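PDB 5U1T: separin from Saccharomyces cerevisiae, which cleaves the Mcd1/Scc1 subunit of cohesin at the onset of anaphase as a caspase-like cysteine protease, releasing sister chromatids for segregation. Local coordinates for residues L1526-D1531 with A1583-Y1588; A1500-Y1505 with G1512-Y1517. All blocks are in the same frame, centred on the assembly; numbering follows the deposited sequence.

Overall arrangement
Both contacts lie in the caspase-like catalytic domain of separase, close to Cys1497, assigned as the active-site residue by similarity. Contact 1 pairs strand 1524-1528 with the sheet's antiparallel outer strand 1585-1589; contact 2 sets the loop that follows the Cys1497 region against the start of helix 1513-1519, which leads into strand 1524-1528. Their centres are 11 Å apart, and they touch: Asn1528 O lies 2.7 Å from Ala1500 N, a probable hydrogen bond, while Ala1500 CB packs 3.7 Å from Val1586 CG1. Tyr1588 and Ile1514 join them again. The side chains of Asn1528 and Ala1501 come to about 6 Å and 8 Å from that of Cys1497.

Contact 1: residues L1526-D1531 with A1583-Y1588; sequences LGNLWD and AAPVIY
The antiparallel edge of the caspase-like sheet is formed here, where Gly1527 and Val1586 make a hydrogen-bonded pair: Gly1527 N donates to Val1586 O (3.1 Å), and Val1586 N to Gly1527 O (2.8 Å). Proline suits position 1585 because, opposite Asn1528, it sits in a non-hydrogen-bonded pair, where no backbone N-H is called for by strand 1524-1528. Just past the paired strands, Leu1529 N donates to Ala1584 O (2.8 Å). On the face bearing Leu1526 and Ile1587, Leu1526 CD1 meets Ile1587 CG1 at 3.8 Å. On the Val1586 side, the side chains of Leu1529 and Val1586 cross at about a right angle, CD2 of the leucine 3.7 Å from CG1 of the valine. Beyond the strand end, a chi1 of 45° sets Trp1530 CG between its backbone N and carbonyl carbon and carries the indole to the Ala1583-Ala1584 turn, where NE1 lies 3.4 Å from Ala1584 CB; the small alanine side chains leave room for the indole. With an alanine here instead of Trp1530, the 1583-1584 turn would probably lose its indole packing and Leu1580 O its NE1 donor. Asn1528 ND2 is held by Gly1496 O, beside the presumed catalytic cysteine. Helix 1564-1571 packs on Leu1526 and Ile1587, helix 1180-1198 packs on Trp1530 through Ile1191 and Asn1195, and strand 1382-1385 touches Val1586 and Ile1587.

Contact 2: residues A1500-Y1505 with G1512-Y1517; sequences AAMKYY and GTIYTY
One face of the Tyr1515 ring carries the sulfur of Met1502, a Met-aromatic contact: SD stands 4.1 Å from the ring centroid, 22° off the normal and displaced toward the rim on the CE2 side. The methyl group reaches further along the same ring, to the hydroxyl end, where Met1502 CE is 3.5 Å from Tyr1515 OH. Ser1364, from a neighbouring loop, also touches the tyrosine side chain. Here the loop after strand 1492-1494 lies against the N-terminal turn of helix 1513-1519, in the part of the caspase-like domain that follows the presumed catalytic Cys1497. Met1502 suits this place because its thioether chain is flexible and polarisable; bends at chi2 (-137°) and chi3 (-85°) fold it over the tyrosine, which it crosses at about a right angle. Gly1512 occupies the N-cap position of helix 1513-1519. Its CA lies 3.8 Å from Ala1501 O; a CB on Gly1512 would point toward that oxygen and would probably crowd it, which is consistent with glycine at this place. Ile1514 points its CB toward the loop, and its CG2 methyl lies 4.1 Å from Ala1500 O and 4.2 Å from Met1502 CG. The other side chains of the turn serve neighbouring parts: Thr1513 OG1 is hydrogen-bonded to Glu1475 OE2, and Tyr1517 OH to Gly1473 O. Within the helix, Thr1513 O is gripped from one face of its carbonyl plane by two donors, Tyr1517 N and, at 3.0 Å, Thr1516 OG1.

Contact 1: residues L1526-D1531 with A1583-Y1588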
# COMPACT_ATOMS: atom_id res chain seq x y z
N LEU A 1526 -21.97 -5.55 -42.39
CA LEU A 1526 -23.42 -5.66 -42.34
C LEU A 1526 -23.84 -6.68 -41.28
O LEU A 1526 -23.42 -7.83 -41.33
CB LEU A 1526 -23.94 -6.06 -43.73
CG LEU A 1526 -25.43 -6.15 -44.05
CD1 LEU A 1526 -25.64 -6.06 -45.58
CD2 LEU A 1526 -26.02 -7.45 -43.52
N GLY A 1527 -24.66 -6.25 -40.32
CA GLY A 1527 -25.12 -7.13 -39.26
C GLY A 1527 -26.56 -6.89 -38.86
O GLY A 1527 -27.24 -6.09 -39.49
N ASN A 1528 -27.02 -7.58 -37.83
CA ASN A 1528 -28.37 -7.40 -37.30
C ASN A 1528 -28.36 -6.73 -35.96
O ASN A 1528 -27.51 -7.01 -35.14
CB ASN A 1528 -29.10 -8.73 -37.16
CG ASN A 1528 -29.31 -9.42 -38.48
OD1 ASN A 1528 -29.89 -8.85 -39.41
ND2 ASN A 1528 -28.84 -10.67 -38.57
N LEU A 1529 -29.34 -5.87 -35.73
CA LEU A 1529 -29.43 -5.09 -34.50
C LEU A 1529 -29.89 -5.91 -33.31
O LEU A 1529 -29.68 -5.52 -32.18
CB LEU A 1529 -30.37 -3.90 -34.71
CG LEU A 1529 -29.94 -2.81 -35.67
CD1 LEU A 1529 -31.13 -1.91 -35.89
CD2 LEU A 1529 -28.76 -2.02 -35.13
N TRP A 1530 -30.54 -7.04 -33.57
CA TRP A 1530 -31.00 -7.93 -32.52
C TRP A 1530 -31.08 -9.37 -33.03
O TRP A 1530 -30.62 -9.64 -34.14
CB TRP A 1530 -32.36 -7.48 -31.98
CG TRP A 1530 -33.31 -7.10 -33.07
CD1 TRP A 1530 -34.01 -7.95 -33.88
CD2 TRP A 1530 -33.69 -5.78 -33.47
NE1 TRP A 1530 -34.80 -7.24 -34.76
CE2 TRP A 1530 -34.61 -5.90 -34.53
CE3 TRP A 1530 -33.34 -4.50 -33.03
CZ2 TRP A 1530 -35.19 -4.80 -35.15
CZ3 TRP A 1530 -33.90 -3.41 -33.65
CH2 TRP A 1530 -34.82 -3.56 -34.70
N ASP A 1531 -31.64 -10.28 -32.25
CA ASP A 1531 -31.71 -11.67 -32.69
C ASP A 1531 -32.79 -11.83 -33.74
O ASP A 1531 -33.85 -11.21 -33.66
CB ASP A 1531 -31.98 -12.64 -31.53
CG ASP A 1531 -30.99 -12.51 -30.38
OD1 ASP A 1531 -29.86 -12.02 -30.60
OD2 ASP A 1531 -31.36 -12.90 -29.25
N ALA A 1583 -36.42 -5.41 -39.93
CA ALA A 1583 -35.82 -4.15 -39.51
C ALA A 1583 -34.47 -4.36 -38.85
O ALA A 1583 -33.77 -3.41 -38.50
CB ALA A 1583 -36.75 -3.40 -38.55
N ALA A 1584 -34.11 -5.63 -38.68
CA ALA A 1584 -32.90 -6.01 -37.96
C ALA A 1584 -31.60 -5.73 -38.73
O ALA A 1584 -30.63 -5.26 -38.14
CB ALA A 1584 -32.98 -7.47 -37.57
N PRO A 1585 -31.57 -6.02 -40.05
CA PRO A 1585 -30.29 -5.76 -40.72
C PRO A 1585 -29.93 -4.29 -40.87
O PRO A 1585 -30.82 -3.48 -41.05
CB PRO A 1585 -30.47 -6.42 -42.10
CG PRO A 1585 -31.88 -6.76 -42.20
CD PRO A 1585 -32.43 -6.90 -40.85
N VAL A 1586 -28.63 -3.98 -40.78
CA VAL A 1586 -28.08 -2.62 -40.86
C VAL A 1586 -26.66 -2.67 -41.46
O VAL A 1586 -25.99 -3.68 -41.34
CB VAL A 1586 -28.07 -1.94 -39.45
CG1 VAL A 1586 -27.29 -2.80 -38.43
CG2 VAL A 1586 -27.53 -0.52 -39.53
N ILE A 1587 -26.23 -1.60 -42.12
CA ILE A 1587 -24.89 -1.51 -42.71
C ILE A 1587 -24.06 -0.36 -42.13
O ILE A 1587 -24.55 0.75 -41.98
CB ILE A 1587 -24.94 -1.28 -44.22
CG1 ILE A 1587 -25.84 -2.28 -44.93
CG2 ILE A 1587 -23.55 -1.32 -44.81
CD1 ILE A 1587 -26.22 -1.83 -46.34
N TYR A 1588 -22.79 -0.61 -41.81
CA TYR A 1588 -21.87 0.46 -41.47
C TYR A 1588 -20.74 0.53 -42.51
O TYR A 1588 -20.32 -0.51 -43.04
CB TYR A 1588 -21.29 0.28 -40.07
CG TYR A 1588 -22.19 0.74 -38.93
CD1 TYR A 1588 -23.25 -0.04 -38.50
CD2 TYR A 1588 -21.96 1.94 -38.27
CE1 TYR A 1588 -24.05 0.35 -37.46
CE2 TYR A 1588 -22.76 2.34 -37.22
CZ TYR A 1588 -23.81 1.54 -36.83
OH TYR A 1588 -24.63 1.92 -35.79

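Contact 2: residues A1500-Y1505 with G1512-Y1517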
# COMPACT_ATOMS: atom_id res chain seq x y z
N ALA A 1500 -24.86 -6.95 -34.97
CA ALA A 1500 -24.75 -5.50 -34.86
C ALA A 1500 -25.33 -4.95 -33.56
O ALA A 1500 -25.44 -3.73 -33.39
CB ALA A 1500 -25.41 -4.83 -36.05
N ALA A 1501 -25.71 -5.82 -32.64
CA ALA A 1501 -26.25 -5.35 -31.37
C ALA A 1501 -25.14 -4.76 -30.53
O ALA A 1501 -23.95 -4.98 -30.81
CB ALA A 1501 -26.95 -6.46 -30.63
N MET A 1502 -25.52 -3.99 -29.52
CA MET A 1502 -24.56 -3.35 -28.62
C MET A 1502 -25.06 -3.40 -27.19
O MET A 1502 -26.21 -3.04 -26.92
CB MET A 1502 -24.31 -1.91 -29.03
CG MET A 1502 -23.54 -1.79 -30.32
SD MET A 1502 -22.25 -0.56 -30.28
CE MET A 1502 -23.18 0.92 -30.68
N LYS A 1503 -24.20 -3.85 -26.27
CA LYS A 1503 -24.52 -3.80 -24.85
C LYS A 1503 -24.33 -2.36 -24.34
O LYS A 1503 -23.29 -1.76 -24.57
CB LYS A 1503 -23.65 -4.78 -24.06
CG LYS A 1503 -23.91 -6.26 -24.35
CD LYS A 1503 -22.96 -7.20 -23.52
CE LYS A 1503 -23.19 -8.72 -23.74
NZ LYS A 1503 -22.25 -9.64 -22.96
N TYR A 1504 -25.34 -1.82 -23.67
CA TYR A 1504 -25.30 -0.44 -23.21
C TYR A 1504 -24.97 -0.27 -21.71
O TYR A 1504 -25.48 -1.00 -20.86
CB TYR A 1504 -26.64 0.23 -23.50
CG TYR A 1504 -26.85 0.74 -24.91
CD1 TYR A 1504 -27.41 -0.08 -25.89
CD2 TYR A 1504 -26.50 2.04 -25.26
CE1 TYR A 1504 -27.62 0.38 -27.19
CE2 TYR A 1504 -26.71 2.52 -26.54
CZ TYR A 1504 -27.27 1.69 -27.51
OH TYR A 1504 -27.48 2.18 -28.79
N TYR A 1505 -24.13 0.72 -21.39
CA TYR A 1505 -23.66 0.94 -20.02
C TYR A 1505 -23.75 2.39 -19.53
O TYR A 1505 -22.72 3.03 -19.30
CB TYR A 1505 -22.21 0.48 -19.88
CG TYR A 1505 -22.02 -1.00 -20.09
CD1 TYR A 1505 -22.17 -1.90 -19.03
CD2 TYR A 1505 -21.68 -1.49 -21.34
CE1 TYR A 1505 -22.00 -3.25 -19.22
CE2 TYR A 1505 -21.50 -2.85 -21.54
CZ TYR A 1505 -21.65 -3.73 -20.48
OH TYR A 1505 -21.46 -5.07 -20.70
N GLY A 1512 -19.67 -3.55 -29.32
CA GLY A 1512 -20.25 -4.66 -30.03
C GLY A 1512 -19.39 -4.91 -31.24
O GLY A 1512 -18.44 -4.17 -31.52
N THR A 1513 -19.62 -6.05 -31.85
CA THR A 1513 -18.85 -6.57 -32.96
C THR A 1513 -18.66 -5.65 -34.11
O THR A 1513 -17.69 -5.69 -34.82
CB THR A 1513 -19.58 -7.80 -33.48
OG1 THR A 1513 -19.75 -8.72 -32.40
CG2 THR A 1513 -18.81 -8.43 -34.55
N ILE A 1514 -19.63 -4.82 -34.27
CA ILE A 1514 -19.72 -3.85 -35.34
C ILE A 1514 -18.59 -2.79 -35.34
O ILE A 1514 -17.90 -2.60 -36.35
CB ILE A 1514 -21.09 -3.19 -35.23
CG1 ILE A 1514 -21.20 -2.05 -36.22
CG2 ILE A 1514 -21.41 -2.87 -33.72
CD1 ILE A 1514 -21.27 -2.59 -37.56
N TYR A 1515 -18.35 -2.20 -34.19
CA TYR A 1515 -17.30 -1.21 -34.05
C TYR A 1515 -15.93 -1.83 -34.17
O TYR A 1515 -15.00 -1.19 -34.61
CB TYR A 1515 -17.36 -0.56 -32.67
CG TYR A 1515 -18.37 0.53 -32.50
CD1 TYR A 1515 -19.09 1.01 -33.56
CD2 TYR A 1515 -18.61 1.06 -31.26
CE1 TYR A 1515 -20.03 1.99 -33.39
CE2 TYR A 1515 -19.54 2.05 -31.08
CZ TYR A 1515 -20.24 2.51 -32.15
OH TYR A 1515 -21.16 3.49 -31.95
N THR A 1516 -15.80 -3.08 -33.75
CA THR A 1516 -14.51 -3.72 -33.84
C THR A 1516 -14.08 -3.91 -35.28
O THR A 1516 -12.95 -3.65 -35.61
CB THR A 1516 -14.43 -5.01 -33.03
OG1 THR A 1516 -14.90 -6.09 -33.83
CG2 THR A 1516 -15.26 -4.92 -31.82
N TYR A 1517 -14.99 -4.33 -36.14
CA TYR A 1517 -14.63 -4.51 -37.52
C TYR A 1517 -14.23 -3.19 -38.10
O TYR A 1517 -13.23 -3.10 -38.77
CB TYR A 1517 -15.77 -5.09 -38.32
CG TYR A 1517 -15.89 -6.57 -38.23
CD1 TYR A 1517 -16.14 -7.18 -37.03
CD2 TYR A 1517 -15.76 -7.36 -39.34
CE1 TYR A 1517 -16.27 -8.54 -36.94
CE2 TYR A 1517 -15.88 -8.73 -39.25
CZ TYR A 1517 -16.13 -9.30 -38.05
OH TYR A 1517 -16.25 -10.65 -37.94